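Local coordinates for protein erythropoietin (Homo sapiens, PDB 1EER) that acts as a hormone that binds and dimerises its receptor, activating JAK2 and so regulating the proliferation and differentiation of red blood cells, at residues Pro42-Asn47 / Tyr145-Arg150. The protein carries 5 engineered substitutions. Sequence-based numbering, arbitrary orientation.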
loop_
_atom_site.group_PDB
_atom_site.type_symbol
_atom_site.label_atom_id
_atom_site.label_comp_id
_atom_site.label_asym_id
_atom_site.label_seq_id
_atom_site.Cartn_x
_atom_site.Cartn_y
_atom_site.Cartn_z
ATOM N N PRO A 42 -6.008 -2.031 -20.143
ATOM C CA PRO A 42 -7.023 -0.978 -20.037
ATOM C C PRO A 42 -6.384 0.413 -20.033
ATOM O O PRO A 42 -5.160 0.549 -19.997
ATOM C CB PRO A 42 -7.741 -1.300 -18.725
ATOM C CG PRO A 42 -6.726 -2.074 -17.913
ATOM C CD PRO A 42 -5.682 -2.641 -18.840
ATOM N N ASP A 43 -7.214 1.441 -20.099
ATOM C CA ASP A 43 -6.707 2.800 -20.055
ATOM C C ASP A 43 -6.726 3.135 -18.579
ATOM O O ASP A 43 -7.721 2.872 -17.908
ATOM C CB ASP A 43 -7.633 3.757 -20.806
ATOM C CG ASP A 43 -7.098 5.181 -20.836
ATOM O OD1 ASP A 43 -6.184 5.503 -20.047
ATOM O OD2 ASP A 43 -7.589 5.981 -21.652
ATOM N N THR A 44 -5.640 3.698 -18.062
ATOM C CA THR A 44 -5.605 4.025 -16.641
ATOM C C THR A 44 -5.722 5.512 -16.311
ATOM O O THR A 44 -5.807 5.886 -15.138
ATOM C CB THR A 44 -4.331 3.473 -15.970
ATOM O OG1 THR A 44 -3.200 4.253 -16.369
ATOM C CG2 THR A 44 -4.113 2.022 -16.367
ATOM N N LYS A 45 -5.748 6.365 -17.327
ATOM C CA LYS A 45 -5.839 7.789 -17.047
ATOM C C LYS A 45 -7.172 8.196 -16.443
ATOM O O LYS A 45 -8.227 7.641 -16.762
ATOM C CB LYS A 45 -5.564 8.611 -18.308
ATOM C CG LYS A 45 -6.656 8.573 -19.369
ATOM C CD LYS A 45 -6.235 9.311 -20.659
ATOM C CE LYS A 45 -7.503 9.099 -21.494
ATOM N NZ LYS A 45 -7.541 9.657 -22.844
ATOM N N VAL A 46 -7.112 9.159 -15.536
ATOM C CA VAL A 46 -8.312 9.678 -14.897
ATOM C C VAL A 46 -8.292 11.204 -14.986
ATOM O O VAL A 46 -7.367 11.856 -14.494
ATOM C CB VAL A 46 -8.402 9.255 -13.396
ATOM C CG1 VAL A 46 -9.446 10.100 -12.673
ATOM C CG2 VAL A 46 -8.762 7.779 -13.286
ATOM N N ASN A 47 -9.295 11.768 -15.648
ATOM C CA ASN A 47 -9.402 13.217 -15.753
ATOM C C ASN A 47 -10.323 13.559 -14.585
ATOM O O ASN A 47 -11.532 13.316 -14.644
ATOM C CB ASN A 47 -10.030 13.605 -17.095
ATOM C CG ASN A 47 -10.030 15.105 -17.331
ATOM O OD1 ASN A 47 -10.979 15.797 -16.963
ATOM N ND2 ASN A 47 -8.967 15.611 -17.946
ATOM N N TYR A 145 -0.613 -1.777 -14.376
ATOM C CA TYR A 145 -1.178 -2.514 -13.253
ATOM C C TYR A 145 -1.241 -1.587 -12.041
ATOM O O TYR A 145 -2.282 -1.479 -11.397
ATOM C CB TYR A 145 -0.303 -3.743 -12.949
ATOM C CG TYR A 145 -0.655 -4.507 -11.688
ATOM C CD1 TYR A 145 -1.962 -4.922 -11.438
ATOM C CD2 TYR A 145 0.334 -4.863 -10.772
ATOM C CE1 TYR A 145 -2.280 -5.682 -10.306
ATOM C CE2 TYR A 145 0.030 -5.624 -9.629
ATOM C CZ TYR A 145 -1.281 -6.029 -9.406
ATOM O OH TYR A 145 -1.593 -6.771 -8.287
ATOM N N SER A 146 -0.128 -0.913 -11.748
ATOM C CA SER A 146 -0.046 0.022 -10.617
ATOM C C SER A 146 -0.923 1.268 -10.810
ATOM O O SER A 146 -1.672 1.646 -9.911
ATOM C CB SER A 146 1.413 0.451 -10.394
ATOM O OG SER A 146 1.522 1.399 -9.345
ATOM N N ASN A 147 -0.834 1.900 -11.979
ATOM C CA ASN A 147 -1.621 3.099 -12.247
ATOM C C ASN A 147 -3.117 2.825 -12.159
ATOM O O ASN A 147 -3.885 3.683 -11.712
ATOM C CB ASN A 147 -1.279 3.675 -13.629
ATOM C CG ASN A 147 -0.101 4.641 -13.590
ATOM O OD1 ASN A 147 0.304 5.105 -12.528
ATOM N ND2 ASN A 147 0.448 4.946 -14.754
ATOM N N PHE A 148 -3.535 1.629 -12.580
ATOM C CA PHE A 148 -4.956 1.272 -12.525
ATOM C C PHE A 148 -5.481 1.068 -11.097
ATOM O O PHE A 148 -6.525 1.616 -10.716
ATOM C CB PHE A 148 -5.229 0.002 -13.338
ATOM C CG PHE A 148 -6.694 -0.261 -13.564
ATOM C CD1 PHE A 148 -7.454 -0.912 -12.599
ATOM C CD2 PHE A 148 -7.318 0.154 -14.739
ATOM C CE1 PHE A 148 -8.811 -1.149 -12.797
ATOM C CE2 PHE A 148 -8.676 -0.076 -14.948
ATOM C CZ PHE A 148 -9.426 -0.729 -13.975
ATOM N N LEU A 149 -4.762 0.273 -10.312
ATOM C CA LEU A 149 -5.181 -0.007 -8.943
ATOM C C LEU A 149 -5.092 1.234 -8.060
ATOM O O LEU A 149 -5.995 1.516 -7.267
ATOM C CB LEU A 149 -4.322 -1.121 -8.319
ATOM C CG LEU A 149 -4.049 -2.439 -9.050
ATOM C CD1 LEU A 149 -3.247 -3.339 -8.132
ATOM C CD2 LEU A 149 -5.338 -3.100 -9.468
ATOM N N ARG A 150 -4.000 1.977 -8.202
ATOM C CA ARG A 150 -3.803 3.160 -7.386
ATOM C C ARG A 150 -4.613 4.327 -7.908
ATOM O O ARG A 150 -4.782 5.330 -7.215
ATOM C CB ARG A 150 -2.313 3.515 -7.330
ATOM C CG ARG A 150 -1.842 4.456 -8.416
ATOM C CD ARG A 150 -0.336 4.569 -8.418
ATOM N NE ARG A 150 0.141 5.373 -9.537
ATOM C CZ ARG A 150 0.975 6.401 -9.422
ATOM N NH1 ARG A 150 1.435 6.761 -8.231
ATOM N NH2 ARG A 150 1.341 7.078 -10.501
HETATM O O HOH W 1 -6.189 4.467 -12.793
HETATM O O HOH W 2 -0.427 3.768 -17.127
#
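Packing in this contact is carried by T44 and P42 of the loop 42-47, which lie against N147 and F148 on helix 138-161. The hydroxyl oxygen OG1 of T44 rests 3.4 Å from the methylene CB of N147, the two side chains crossing at about a right angle. CG2 of T44 reaches F148 CB at 3.8 Å and borders the phenylalanine ring near its plane, at the edge. CG of P42 packs 3.9 Å from F148 CD2, approaching the ring obliquely. With CG anti to the backbone N (chi1 -168°), F148 carries CD2 out to both the threonine methyl and the proline.

Polar links between the segments run through water. One molecule donates to both T44 O and N147 O, joining loop and helix backbones; a second donates to T44 OG1 at 2.9 Å and accepts from N147 ND2 at 2.8 Å.

Two local bonds add order: D43 OD1 accepts from K45 N in an Asx turn, and R150 grips N147 OD1 side-on, with NE and NH2 each 3.0 Å away. T44, K45, V46 and R150 also bond to the chain of another protein, consistent with the receptor, so the contact backs that surface.

This crossover loop of a four-helix cytokine illustrates how irregular chain can be held to a helix without direct hydrogen bonds: by packing plus water bridges, here with a doubly gripped OD1 that should fix the amide so that ND2 faces its water.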